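Local coordinates for protein CD38 molecule (Bos taurus, PDB 3P5S) that belongs to the ADP-ribosyl cyclase family, as a glycosylated, disulfide-bonded ectoprotein, and here holds the ligand AVU in a pocket, at residues 112-117 against 132-137; 119-124 against 199-204; 186-191 against 216-221. All coordinates share one frame; numbering follows the deposited sequence.

Interaction 1 (112-117 against 132-137). With AVU ([(2R,3S,4R,5R)-5-(6-amino-9H-purin-9-yl)-3,4-dihydroxytetrahydrofuran-2-yl]methyl [(2R,3R,4R)-4-fluoro-3-hydroxytetrahydrofuran-2-yl]methyl dihydrogen diphosphate), chain E.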
loop_
_atom_site.group_PDB
_atom_site.type_symbol
_atom_site.label_atom_id
_atom_site.label_comp_id
_atom_site.label_asym_id
_atom_site.label_seq_id
_atom_site.Cartn_x
_atom_site.Cartn_y
_atom_site.Cartn_z
ATOM N N CYS A 112 -15.103 -7.893 1.304
ATOM C CA CYS A 112 -15.546 -7.718 -0.071
ATOM C C CYS A 112 -16.268 -6.387 -0.266
ATOM O O CYS A 112 -17.099 -5.971 0.554
ATOM C CB CYS A 112 -16.422 -8.894 -0.500
ATOM S SG CYS A 112 -15.557 -10.486 -0.353
ATOM N N GLY A 113 -15.916 -5.694 -1.335
ATOM C CA GLY A 113 -16.582 -4.451 -1.658
ATOM C C GLY A 113 -16.122 -3.232 -0.889
ATOM O O GLY A 113 -16.706 -2.171 -1.057
ATOM N N GLN A 114 -15.096 -3.358 -0.047
ATOM C CA GLN A 114 -14.632 -2.207 0.736
ATOM C C GLN A 114 -13.222 -1.743 0.389
ATOM O O GLN A 114 -12.699 -0.826 1.015
ATOM C CB GLN A 114 -14.612 -2.527 2.237
ATOM C CG GLN A 114 -15.951 -2.758 2.900
ATOM C CD GLN A 114 -15.833 -2.623 4.415
ATOM O OE1 GLN A 114 -15.038 -1.814 4.921
ATOM N NE2 GLN A 114 -16.595 -3.423 5.143
ATOM N N GLN A 115 -12.597 -2.401 -0.565
ATOM C CA GLN A 115 -11.176 -2.225 -0.796
ATOM C C GLN A 115 -10.892 -1.053 -1.728
ATOM O O GLN A 115 -11.558 -0.874 -2.777
ATOM C CB GLN A 115 -10.558 -3.508 -1.361
ATOM C CG GLN A 115 -9.041 -3.511 -1.307
ATOM C CD GLN A 115 -8.447 -4.897 -1.491
ATOM O OE1 GLN A 115 -9.114 -5.904 -1.285
ATOM N NE2 GLN A 115 -7.189 -4.945 -1.881
ATOM N N VAL A 116 -9.897 -0.261 -1.347
ATOM C CA VAL A 116 -9.516 0.917 -2.127
ATOM C C VAL A 116 -8.018 0.975 -2.412
ATOM O O VAL A 116 -7.195 0.923 -1.499
ATOM C CB VAL A 116 -9.959 2.229 -1.415
ATOM C CG1 VAL A 116 -9.480 3.464 -2.206
ATOM C CG2 VAL A 116 -11.472 2.241 -1.243
ATOM N N PHE A 117 -7.668 1.068 -3.689
ATOM C CA PHE A 117 -6.284 1.282 -4.113
ATOM C C PHE A 117 -6.076 2.745 -4.457
ATOM O O PHE A 117 -7.044 3.477 -4.664
ATOM C CB PHE A 117 -5.966 0.455 -5.357
ATOM C CG PHE A 117 -6.071 -1.033 -5.149
ATOM C CD1 PHE A 117 -4.944 -1.778 -4.856
ATOM C CD2 PHE A 117 -7.287 -1.681 -5.261
ATOM C CE1 PHE A 117 -5.016 -3.136 -4.663
ATOM C CE2 PHE A 117 -7.379 -3.060 -5.060
ATOM C CZ PHE A 117 -6.232 -3.789 -4.774
ATOM N N ARG A 132 -16.355 7.165 3.281
ATOM C CA ARG A 132 -17.228 6.098 2.837
ATOM C C ARG A 132 -17.059 4.796 3.630
ATOM O O ARG A 132 -17.638 3.774 3.275
ATOM C CB ARG A 132 -17.019 5.814 1.344
ATOM C CG ARG A 132 -16.896 7.035 0.456
ATOM C CD ARG A 132 -18.187 7.848 0.344
ATOM N NE ARG A 132 -18.107 8.767 -0.796
ATOM C CZ ARG A 132 -18.866 9.849 -0.972
ATOM N NH1 ARG A 132 -19.791 10.188 -0.078
ATOM N NH2 ARG A 132 -18.689 10.602 -2.056
ATOM N N ARG A 133 -16.261 4.808 4.688
ATOM C CA ARG A 133 -16.076 3.586 5.467
ATOM C C ARG A 133 -15.539 2.435 4.628
ATOM O O ARG A 133 -15.999 1.284 4.706
ATOM C CB ARG A 133 -17.381 3.191 6.175
ATOM C CG ARG A 133 -17.750 4.157 7.292
ATOM C CD ARG A 133 -19.260 4.250 7.487
ATOM N NE ARG A 133 -19.633 5.184 8.555
ATOM C CZ ARG A 133 -20.586 6.107 8.441
ATOM N NH1 ARG A 133 -21.262 6.225 7.306
ATOM N NH2 ARG A 133 -20.861 6.912 9.460
ATOM N N LEU A 134 -14.544 2.765 3.825
ATOM C CA LEU A 134 -13.861 1.779 3.012
ATOM C C LEU A 134 -12.464 1.596 3.607
ATOM O O LEU A 134 -12.127 2.230 4.597
ATOM C CB LEU A 134 -13.782 2.286 1.563
ATOM C CG LEU A 134 -15.154 2.549 0.952
ATOM C CD1 LEU A 134 -14.982 2.959 -0.518
ATOM C CD2 LEU A 134 -16.019 1.294 1.050
ATOM N N MET A 135 -11.628 0.763 2.997
ATOM C CA MET A 135 -10.293 0.542 3.568
ATOM C C MET A 135 -9.217 0.578 2.487
ATOM O O MET A 135 -9.357 -0.051 1.440
ATOM C CB MET A 135 -10.245 -0.794 4.333
ATOM C CG MET A 135 -11.193 -0.889 5.529
ATOM S SD MET A 135 -11.145 -2.526 6.319
ATOM C CE MET A 135 -9.455 -2.557 6.879
ATOM N N THR A 136 -8.155 1.328 2.748
ATOM C CA THR A 136 -6.985 1.318 1.897
ATOM C C THR A 136 -5.999 0.352 2.527
ATOM O O THR A 136 -6.269 -0.195 3.596
ATOM C CB THR A 136 -6.340 2.718 1.772
ATOM O OG1 THR A 136 -5.950 3.183 3.077
ATOM C CG2 THR A 136 -7.301 3.702 1.090
ATOM N N LEU A 137 -4.870 0.131 1.864
ATOM C CA LEU A 137 -3.814 -0.702 2.448
ATOM C C LEU A 137 -3.404 -0.196 3.852
ATOM O O LEU A 137 -3.062 -0.993 4.747
ATOM C CB LEU A 137 -2.605 -0.761 1.510
ATOM C CG LEU A 137 -1.467 -1.614 2.092
ATOM C CD1 LEU A 137 -2.015 -3.009 2.382
ATOM C CD2 LEU A 137 -0.299 -1.671 1.118
HETATM N N1 AVU E . 3.226 4.141 3.993
HETATM C C2 AVU E . 4.421 4.565 3.540
HETATM N N3 AVU E . 4.778 4.258 2.275
HETATM C C4 AVU E . 3.981 3.540 1.462
HETATM C C5 AVU E . 2.748 3.093 1.903
HETATM C C6 AVU E . 2.398 3.418 3.202
HETATM N N6 AVU E . 1.134 2.982 3.726
HETATM N N7 AVU E . 2.175 2.407 0.877
HETATM C C8 AVU E . 3.042 2.416 -0.169
HETATM N N9 AVU E . 4.146 3.121 0.196
HETATM P PA AVU E . 2.976 6.042 -5.505
HETATM P PB AVU E . 2.024 3.407 -5.736
HETATM C "C1'" AVU E . 5.352 3.454 -0.564
HETATM O O1A AVU E . 3.615 6.225 -6.852
HETATM O O1B AVU E . 3.487 3.077 -5.962
HETATM C C1R AVU E . -0.108 -0.255 -2.721
HETATM C "C2'" AVU E . 5.745 2.477 -1.614
HETATM O "O2'" AVU E . 7.088 2.110 -1.464
HETATM O O2A AVU E . 2.298 7.298 -4.998
HETATM O O2B AVU E . 1.103 2.880 -6.810
HETATM C C2R AVU E . -1.415 0.326 -2.288
HETATM F F2R AVU E . -1.178 0.930 -1.123
HETATM C "C3'" AVU E . 5.506 3.144 -2.875
HETATM O "O3'" AVU E . 6.519 2.883 -3.775
HETATM O O3A AVU E . 1.830 4.964 -5.588
HETATM C C3R AVU E . -1.727 1.359 -3.226
HETATM O O3R AVU E . -2.910 1.048 -3.920
HETATM C "C4'" AVU E . 5.323 4.638 -2.569
HETATM O "O4'" AVU E . 5.296 4.774 -1.181
HETATM C C4R AVU E . -0.567 1.461 -4.160
HETATM O O4R AVU E . 0.174 0.252 -3.977
HETATM C "C5'" AVU E . 4.091 5.290 -3.232
HETATM O "O5'" AVU E . 4.181 5.516 -4.606
HETATM C C5R AVU E . 0.248 2.691 -3.930
HETATM O O5R AVU E . 1.581 2.732 -4.334
HETATM O O HOH W 1 -4.579 0.990 -0.794
#
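V116 lies across L134 at about a right angle, with its CG2 branch on L134 CB at 3.6 Å and the L134 CD1 methyl close by. CG1 stands anti to the backbone N (chi1 177°), which leaves CG2 beside that N and turned to the leucine. On T136 it is the methyl that meets the valine, CG2 coming in obliquely to V116 CB at 3.9 Å, while the T136 hydroxyl is hydrogen-bonded to E138. V116 is thus held between two residues of the 132-137 loop.

Two backbone bonds accompany this packing. M135 N donates to Q114 O at 2.8 Å, and V116 N donates to M135 O at the same length. One water then spans the gap further along, giving to V116 O and taking from L137 N at 2.8 Å.

Beyond it L137 CB packs on the F2R atom of AVU at 3.4 Å, and the F117 ring turns an edge to AVU O3R. A Schellman motif at R133 ends helix 122-132, and the chain returns to make a single beta bridge, Q115 with M135, beside edge strand 115-119 of the parallel sheet, at the wall of the AVU pocket.

Interaction 2 (119-124 against 199-204). With NAG (2-acetamido-2-deoxy-beta-D-glucopyranose), chain C; AVU ([(2R,3S,4R,5R)-5-(6-amino-9H-purin-9-yl)-3,4-dihydroxytetrahydrofuran-2-yl]methyl [(2R,3R,4R)-4-fluoro-3-hydroxytetrahydrofuran-2-yl]methyl dihydrogen diphosphate), chain E.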
loop_
_atom_site.group_PDB
_atom_site.type_symbol
_atom_site.label_atom_id
_atom_site.label_comp_id
_atom_site.label_asym_id
_atom_site.label_seq_id
_atom_site.Cartn_x
_atom_site.Cartn_y
_atom_site.Cartn_z
ATOM N N SER A 119 -2.812 5.624 -6.286
ATOM C CA SER A 119 -1.518 5.806 -6.898
ATOM C C SER A 119 -1.393 7.304 -7.124
ATOM O O SER A 119 -2.204 7.880 -7.853
ATOM C CB SER A 119 -1.445 5.049 -8.236
ATOM O OG SER A 119 -0.097 4.853 -8.609
ATOM N N LYS A 120 -0.413 7.923 -6.469
ATOM C CA LYS A 120 -0.192 9.369 -6.532
ATOM C C LYS A 120 -1.336 10.194 -5.931
ATOM O O LYS A 120 -1.489 11.367 -6.247
ATOM C CB LYS A 120 0.068 9.822 -7.971
ATOM C CG LYS A 120 0.620 8.749 -8.881
ATOM C CD LYS A 120 2.121 8.647 -8.774
ATOM C CE LYS A 120 2.619 7.362 -9.412
ATOM N NZ LYS A 120 4.068 7.165 -9.188
ATOM N N THR A 121 -2.122 9.570 -5.062
ATOM C CA THR A 121 -3.320 10.170 -4.495
ATOM C C THR A 121 -3.562 9.716 -3.048
ATOM O O THR A 121 -4.705 9.596 -2.609
ATOM C CB THR A 121 -4.567 9.742 -5.274
ATOM O OG1 THR A 121 -4.670 8.316 -5.221
ATOM C CG2 THR A 121 -4.486 10.194 -6.754
ATOM N N LYS A 122 -2.486 9.451 -2.318
ATOM C CA LYS A 122 -2.572 8.829 -0.992
ATOM C C LYS A 122 -3.558 9.535 -0.050
ATOM O O LYS A 122 -4.467 8.903 0.499
ATOM C CB LYS A 122 -1.168 8.754 -0.360
ATOM C CG LYS A 122 -1.087 8.020 1.002
ATOM C CD LYS A 122 0.372 7.779 1.403
ATOM C CE LYS A 122 0.563 7.410 2.893
ATOM N NZ LYS A 122 -0.178 6.207 3.313
ATOM N N GLU A 123 -3.392 10.843 0.123
ATOM C CA GLU A 123 -4.193 11.569 1.108
ATOM C C GLU A 123 -5.647 11.725 0.647
ATOM O O GLU A 123 -6.580 11.560 1.434
ATOM C CB GLU A 123 -3.569 12.930 1.449
ATOM C CG GLU A 123 -2.314 12.840 2.331
ATOM C CD GLU A 123 -1.004 13.032 1.561
ATOM O OE1 GLU A 123 -0.686 12.201 0.673
ATOM O OE2 GLU A 123 -0.283 14.016 1.852
ATOM N N LEU A 124 -5.845 12.028 -0.626
ATOM C CA LEU A 124 -7.204 12.028 -1.166
ATOM C C LEU A 124 -7.879 10.668 -0.986
ATOM O O LEU A 124 -9.031 10.590 -0.561
ATOM C CB LEU A 124 -7.216 12.410 -2.632
ATOM C CG LEU A 124 -8.595 12.217 -3.277
ATOM C CD1 LEU A 124 -9.640 13.034 -2.546
ATOM C CD2 LEU A 124 -8.563 12.559 -4.771
ATOM N N VAL A 199 -8.270 5.205 -6.811
ATOM C CA VAL A 199 -8.267 6.654 -6.983
ATOM C C VAL A 199 -6.958 7.015 -7.621
ATOM O O VAL A 199 -5.888 6.687 -7.077
ATOM C CB VAL A 199 -8.368 7.392 -5.636
ATOM C CG1 VAL A 199 -8.333 8.912 -5.842
ATOM C CG2 VAL A 199 -9.625 6.934 -4.853
ATOM N N LEU A 200 -7.039 7.665 -8.782
ATOM C CA LEU A 200 -5.859 8.013 -9.535
ATOM C C LEU A 200 -5.831 9.516 -9.766
ATOM O O LEU A 200 -6.841 10.216 -9.623
ATOM C CB LEU A 200 -5.826 7.272 -10.894
ATOM C CG LEU A 200 -5.794 5.728 -10.837
ATOM C CD1 LEU A 200 -5.967 5.092 -12.222
ATOM C CD2 LEU A 200 -4.489 5.240 -10.201
ATOM N N ASN A 201 -4.651 10.009 -10.119
ATOM C CA ASN A 201 -4.402 11.433 -10.268
ATOM C C ASN A 201 -4.556 11.917 -11.707
ATOM O O ASN A 201 -3.683 11.686 -12.538
ATOM C CB ASN A 201 -2.999 11.762 -9.755
ATOM C CG ASN A 201 -2.784 13.243 -9.549
ATOM O OD1 ASN A 201 -3.315 14.063 -10.286
ATOM N ND2 ASN A 201 -1.998 13.592 -8.541
ATOM N N GLY A 202 -5.664 12.591 -11.996
ATOM C CA GLY A 202 -5.893 13.117 -13.327
ATOM C C GLY A 202 -5.144 14.419 -13.594
ATOM O O GLY A 202 -5.328 15.045 -14.641
ATOM N N SER A 203 -4.316 14.836 -12.641
ATOM C CA SER A 203 -3.478 16.026 -12.812
ATOM C C SER A 203 -2.070 15.696 -13.300
ATOM O O SER A 203 -1.297 16.600 -13.589
ATOM C CB SER A 203 -3.412 16.858 -11.526
ATOM O OG SER A 203 -4.528 17.729 -11.445
ATOM N N LEU A 204 -1.740 14.408 -13.384
ATOM C CA LEU A 204 -0.478 13.965 -13.970
ATOM C C LEU A 204 -0.701 13.592 -15.437
ATOM O O LEU A 204 -1.822 13.350 -15.856
ATOM C CB LEU A 204 0.059 12.735 -13.230
ATOM C CG LEU A 204 0.209 12.750 -11.711
ATOM C CD1 LEU A 204 0.593 11.351 -11.205
ATOM C CD2 LEU A 204 1.227 13.787 -11.255
HETATM C C1 NAG C . -1.343 15.403 -8.035
HETATM C C2 NAG C . -1.948 15.333 -6.650
HETATM C C3 NAG C . -1.259 16.418 -5.814
HETATM C C4 NAG C . 0.277 16.329 -5.947
HETATM C C5 NAG C . 0.705 16.014 -7.387
HETATM C C6 NAG C . 2.188 15.716 -7.580
HETATM C C7 NAG C . -4.275 14.597 -6.294
HETATM C C8 NAG C . -5.706 14.845 -6.679
HETATM N N2 NAG C . -3.388 15.456 -6.800
HETATM O O3 NAG C . -1.641 16.279 -4.462
HETATM O O4 NAG C . 0.889 17.537 -5.537
HETATM O O5 NAG C . -0.044 14.925 -7.864
HETATM O O6 NAG C . 2.508 14.484 -6.990
HETATM O O7 NAG C . -3.982 13.662 -5.547
HETATM N N1 AVU E . 3.226 4.141 3.993
HETATM C C2 AVU E . 4.421 4.565 3.540
HETATM N N3 AVU E . 4.778 4.258 2.275
HETATM C C4 AVU E . 3.981 3.540 1.462
HETATM C C5 AVU E . 2.748 3.093 1.903
HETATM C C6 AVU E . 2.398 3.418 3.202
HETATM N N6 AVU E . 1.134 2.982 3.726
HETATM N N7 AVU E . 2.175 2.407 0.877
HETATM C C8 AVU E . 3.042 2.416 -0.169
HETATM N N9 AVU E . 4.146 3.121 0.196
HETATM P PA AVU E . 2.976 6.042 -5.505
HETATM P PB AVU E . 2.024 3.407 -5.736
HETATM C "C1'" AVU E . 5.352 3.454 -0.564
HETATM O O1A AVU E . 3.615 6.225 -6.852
HETATM O O1B AVU E . 3.487 3.077 -5.962
HETATM C C1R AVU E . -0.108 -0.255 -2.721
HETATM C "C2'" AVU E . 5.745 2.477 -1.614
HETATM O "O2'" AVU E . 7.088 2.110 -1.464
HETATM O O2A AVU E . 2.298 7.298 -4.998
HETATM O O2B AVU E . 1.103 2.880 -6.810
HETATM C C2R AVU E . -1.415 0.326 -2.288
HETATM F F2R AVU E . -1.178 0.930 -1.123
HETATM C "C3'" AVU E . 5.506 3.144 -2.875
HETATM O "O3'" AVU E . 6.519 2.883 -3.775
HETATM O O3A AVU E . 1.830 4.964 -5.588
HETATM C C3R AVU E . -1.727 1.359 -3.226
HETATM O O3R AVU E . -2.910 1.048 -3.920
HETATM C "C4'" AVU E . 5.323 4.638 -2.569
HETATM O "O4'" AVU E . 5.296 4.774 -1.181
HETATM C C4R AVU E . -0.567 1.461 -4.160
HETATM O O4R AVU E . 0.174 0.252 -3.977
HETATM C "C5'" AVU E . 4.091 5.290 -3.232
HETATM O "O5'" AVU E . 4.181 5.516 -4.606
HETATM C C5R AVU E . 0.248 2.691 -3.930
HETATM O O5R AVU E . 1.581 2.732 -4.334
HETATM O O HOH W 2 -2.455 8.441 -10.558
#
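T121 and S119 both donate to V199 O. The T121 hydroxyl makes the shorter bond, OG1 to V199 O at 2.8 Å, approaching from above the carbonyl plane; S119 N adds a weak one to the same oxygen. T121 OG1 lies between the backbone N and the carbonyl carbon (chi1 59°), and from there it serves strand 195-201 although T121 is the N-cap residue of helix 122-132, where its side chain makes no capping bond. Further along, N201 ND2 donates to K120 O at 3.2 Å with a moderately straight 156° at the hydrogen. Between these direct bonds the backbones are further apart, and a water joins S119 O to N201 N.

Among the apolar contacts, K120 CG presses on L204 CD1 at 3.5 Å, tighter than usual for two carbons, the two side chains crossing at about a right angle. L124 CD2 meets V199 CG1 at 3.8 Å, while T121 CG2 lies against the L200-N201 peptide, 3.4 Å from L200 C. L200 CD2 covers S119 CB.

Toward the ligand, K120 NZ donates to AVU O1A at 2.6 Å and also forms a salt bridge with D209; K120 N donates to O2A, and S119 OG to O2B at 2.9 Å.

N201 OD1 accepts from S203 N at 2.7 Å in the carbonyl plane, an Asx turn that steadies the amide. The NAG is attached to the protein, probably at N201, whose ND2 faces its C1 in an Asn-Gly-Ser sequence; only the short modelled junction is doubtful. The chemistry implies that one short segment, 119-121, is tied by neutral bonds to the sheet and to the probable glycan-bearing asparagine, while its lysine charge and serine hydroxyl are turned to the phosphate oxygens of AVU.

Interaction 3 (186-191 against 216-221). With AVU ([(2R,3S,4R,5R)-5-(6-amino-9H-purin-9-yl)-3,4-dihydroxytetrahydrofuran-2-yl]methyl [(2R,3R,4R)-4-fluoro-3-hydroxytetrahydrofuran-2-yl]methyl dihydrogen diphosphate), chain E.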
loop_
_atom_site.group_PDB
_atom_site.type_symbol
_atom_site.label_atom_id
_atom_site.label_comp_id
_atom_site.label_asym_id
_atom_site.label_seq_id
_atom_site.Cartn_x
_atom_site.Cartn_y
_atom_site.Cartn_z
ATOM N N GLU A 186 1.052 -6.827 -2.933
ATOM C CA GLU A 186 0.736 -8.008 -3.730
ATOM C C GLU A 186 -0.340 -8.843 -3.057
ATOM O O GLU A 186 -1.349 -9.199 -3.683
ATOM C CB GLU A 186 1.978 -8.876 -3.970
ATOM C CG GLU A 186 1.712 -9.971 -4.997
ATOM C CD GLU A 186 2.794 -11.050 -5.030
ATOM O OE1 GLU A 186 3.992 -10.728 -4.895
ATOM O OE2 GLU A 186 2.425 -12.227 -5.184
ATOM N N ARG A 187 -0.124 -9.158 -1.776
ATOM C CA ARG A 187 -1.101 -9.921 -1.010
ATOM C C ARG A 187 -2.431 -9.187 -0.867
ATOM O O ARG A 187 -3.486 -9.818 -0.926
ATOM C CB ARG A 187 -0.572 -10.287 0.371
ATOM C CG ARG A 187 0.736 -11.055 0.355
ATOM C CD ARG A 187 0.531 -12.578 0.113
ATOM N NE ARG A 187 -0.727 -13.080 0.684
ATOM C CZ ARG A 187 -0.813 -13.896 1.738
ATOM N NH1 ARG A 187 0.281 -14.309 2.357
ATOM N NH2 ARG A 187 -1.997 -14.297 2.188
ATOM N N PHE A 188 -2.370 -7.865 -0.667
ATOM C CA PHE A 188 -3.536 -7.006 -0.648
ATOM C C PHE A 188 -4.363 -7.196 -1.935
ATOM O O PHE A 188 -5.579 -7.312 -1.889
ATOM C CB PHE A 188 -3.036 -5.560 -0.541
ATOM C CG PHE A 188 -4.109 -4.500 -0.355
ATOM C CD1 PHE A 188 -4.970 -4.501 0.735
ATOM C CD2 PHE A 188 -4.150 -3.418 -1.218
ATOM C CE1 PHE A 188 -5.910 -3.468 0.919
ATOM C CE2 PHE A 188 -5.066 -2.376 -1.039
ATOM C CZ PHE A 188 -5.955 -2.396 0.036
ATOM N N ALA A 189 -3.703 -7.180 -3.081
ATOM C CA ALA A 189 -4.413 -7.238 -4.364
ATOM C C ALA A 189 -4.924 -8.639 -4.627
ATOM O O ALA A 189 -5.997 -8.815 -5.198
ATOM C CB ALA A 189 -3.474 -6.780 -5.521
ATOM N N GLU A 190 -4.141 -9.643 -4.236
ATOM C CA GLU A 190 -4.558 -11.032 -4.435
ATOM C C GLU A 190 -5.812 -11.399 -3.653
ATOM O O GLU A 190 -6.537 -12.312 -4.063
ATOM C CB GLU A 190 -3.416 -12.014 -4.113
ATOM C CG GLU A 190 -2.232 -11.884 -5.064
ATOM C CD GLU A 190 -1.022 -12.715 -4.653
ATOM O OE1 GLU A 190 -1.006 -13.246 -3.520
ATOM O OE2 GLU A 190 -0.091 -12.840 -5.476
ATOM N N SER A 191 -6.071 -10.705 -2.533
ATOM C CA SER A 191 -7.179 -11.071 -1.658
ATOM C C SER A 191 -8.457 -10.264 -1.959
ATOM O O SER A 191 -9.528 -10.570 -1.446
ATOM C CB SER A 191 -6.778 -10.892 -0.189
ATOM O OG SER A 191 -6.498 -9.535 0.067
ATOM N N ARG A 216 2.626 -2.113 -11.316
ATOM C CA ARG A 216 3.508 -3.260 -11.478
ATOM C C ARG A 216 3.125 -4.443 -10.578
ATOM O O ARG A 216 3.299 -5.615 -10.935
ATOM C CB ARG A 216 4.940 -2.805 -11.179
ATOM C CG ARG A 216 5.948 -3.925 -11.040
ATOM C CD ARG A 216 7.341 -3.382 -10.685
ATOM N NE ARG A 216 7.475 -3.002 -9.274
ATOM C CZ ARG A 216 7.340 -1.755 -8.842
ATOM N NH1 ARG A 216 7.075 -0.786 -9.706
ATOM N NH2 ARG A 216 7.477 -1.467 -7.562
ATOM N N VAL A 217 2.586 -4.128 -9.407
ATOM C CA VAL A 217 2.308 -5.143 -8.397
ATOM C C VAL A 217 0.812 -5.396 -8.162
ATOM O O VAL A 217 0.376 -6.542 -8.125
ATOM C CB VAL A 217 3.002 -4.789 -7.053
ATOM C CG1 VAL A 217 2.686 -5.839 -5.973
ATOM C CG2 VAL A 217 4.500 -4.686 -7.257
ATOM N N GLU A 218 0.021 -4.340 -7.990
ATOM C CA GLU A 218 -1.382 -4.541 -7.620
ATOM C C GLU A 218 -2.308 -4.927 -8.766
ATOM O O GLU A 218 -2.940 -5.985 -8.727
ATOM C CB GLU A 218 -1.911 -3.348 -6.827
ATOM C CG GLU A 218 -1.053 -3.160 -5.583
ATOM C CD GLU A 218 -1.352 -1.898 -4.844
ATOM O OE1 GLU A 218 -1.688 -0.859 -5.474
ATOM O OE2 GLU A 218 -1.256 -1.968 -3.616
ATOM N N ALA A 219 -2.394 -4.082 -9.787
ATOM C CA ALA A 219 -3.303 -4.383 -10.876
ATOM C C ALA A 219 -3.038 -5.777 -11.500
ATOM O O ALA A 219 -3.988 -6.525 -11.747
ATOM C CB ALA A 219 -3.285 -3.254 -11.930
ATOM N N PRO A 220 -1.754 -6.149 -11.717
ATOM C CA PRO A 220 -1.470 -7.439 -12.373
ATOM C C PRO A 220 -1.719 -8.645 -11.474
ATOM O O PRO A 220 -1.677 -9.744 -11.968
ATOM C CB PRO A 220 0.030 -7.358 -12.688
ATOM C CG PRO A 220 0.388 -5.892 -12.582
ATOM C CD PRO A 220 -0.535 -5.330 -11.555
ATOM N N ASN A 221 -1.949 -8.453 -10.179
ATOM C CA ASN A 221 -2.142 -9.591 -9.297
ATOM C C ASN A 221 -3.550 -9.602 -8.712
ATOM O O ASN A 221 -3.869 -10.378 -7.811
ATOM C CB ASN A 221 -1.102 -9.582 -8.163
ATOM C CG ASN A 221 0.262 -10.078 -8.606
ATOM O OD1 ASN A 221 0.441 -11.262 -8.901
ATOM N ND2 ASN A 221 1.247 -9.178 -8.620
HETATM N N1 AVU E . 3.226 4.141 3.993
HETATM C C2 AVU E . 4.421 4.565 3.540
HETATM N N3 AVU E . 4.778 4.258 2.275
HETATM C C4 AVU E . 3.981 3.540 1.462
HETATM C C5 AVU E . 2.748 3.093 1.903
HETATM C C6 AVU E . 2.398 3.418 3.202
HETATM N N6 AVU E . 1.134 2.982 3.726
HETATM N N7 AVU E . 2.175 2.407 0.877
HETATM C C8 AVU E . 3.042 2.416 -0.169
HETATM N N9 AVU E . 4.146 3.121 0.196
HETATM P PA AVU E . 2.976 6.042 -5.505
HETATM P PB AVU E . 2.024 3.407 -5.736
HETATM C "C1'" AVU E . 5.352 3.454 -0.564
HETATM O O1A AVU E . 3.615 6.225 -6.852
HETATM O O1B AVU E . 3.487 3.077 -5.962
HETATM C C1R AVU E . -0.108 -0.255 -2.721
HETATM C "C2'" AVU E . 5.745 2.477 -1.614
HETATM O "O2'" AVU E . 7.088 2.110 -1.464
HETATM O O2A AVU E . 2.298 7.298 -4.998
HETATM O O2B AVU E . 1.103 2.880 -6.810
HETATM C C2R AVU E . -1.415 0.326 -2.288
HETATM F F2R AVU E . -1.178 0.930 -1.123
HETATM C "C3'" AVU E . 5.506 3.144 -2.875
HETATM O "O3'" AVU E . 6.519 2.883 -3.775
HETATM O O3A AVU E . 1.830 4.964 -5.588
HETATM C C3R AVU E . -1.727 1.359 -3.226
HETATM O O3R AVU E . -2.910 1.048 -3.920
HETATM C "C4'" AVU E . 5.323 4.638 -2.569
HETATM O "O4'" AVU E . 5.296 4.774 -1.181
HETATM C C4R AVU E . -0.567 1.461 -4.160
HETATM O O4R AVU E . 0.174 0.252 -3.977
HETATM C "C5'" AVU E . 4.091 5.290 -3.232
HETATM O "O5'" AVU E . 4.181 5.516 -4.606
HETATM C C5R AVU E . 0.248 2.691 -3.930
HETATM O O5R AVU E . 1.581 2.732 -4.334
#
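A189 and E218 form the tight part of this contact: the A189 CB methyl sits 3.3 Å from E218 O and packs over the E218 CA as well. So small a side chain lets the two backbones come together, with A189 CA only 5.2 Å from E218 CA. One turn earlier on helix 176-191, the backbone of E186 meets V217 CG1, 3.6 Å from E186 N, and the same methyl also touches E186 CB. The valine holds CG1 anti to its own N (chi1 179°), which aims that branch at the helix.

Toward the pocket, the edge of the F188 ring faces the E218 carboxylate. That carboxylate also meets the sugar-like ring of AVU; its modelled approach there is too close to type, so its exact place is less sure.

The partly exposed side, around N221, is looser. No hydrogen bond crosses between the segments. N221 ND2 is spent within its own segment, on a lone pair of V217 O at 2.8 Å, which fixes the amide so that it lies over E186 CG, 3.7 Å from ND2. E190 runs alongside N221, pointing the same way, and its CG rests 3.5 Å from N221 O. The E186 and E190 carboxylates come close here, E186 OE2 lying 2.6 Å from E190 OE2.

The contact joins the C-terminal end of helix 176-191 to the end of helix 213-218. F117 of strand 115-119 touches both A189 and E218, and helix 247-258 covers the far side of 216-221 at A219.

Overall arrangement
All three contacts touch AVU. Interaction 2 is the most buried; interactions 1 and 3 are both partly buried, interaction 1 reaching an exposed residue at R133 and interaction 3 partly exposed residues such as N221. Interactions 1 and 2 lie at either end of helix 122-132 and meet directly in the sheet, where F117 O lies 3.0 Å from V199 N, probably hydrogen-bonded. Interaction 1 also abuts interaction 3: Q115 NE2 probably bonds F188 O, and the F117 and F188 rings meet. Interactions 2 and 3 stay about 7 Å apart at their nearest atoms. Backbone bonding dominates interaction 1, polar side chains and charge interaction 2, and van der Waals packing between helix ends interaction 3.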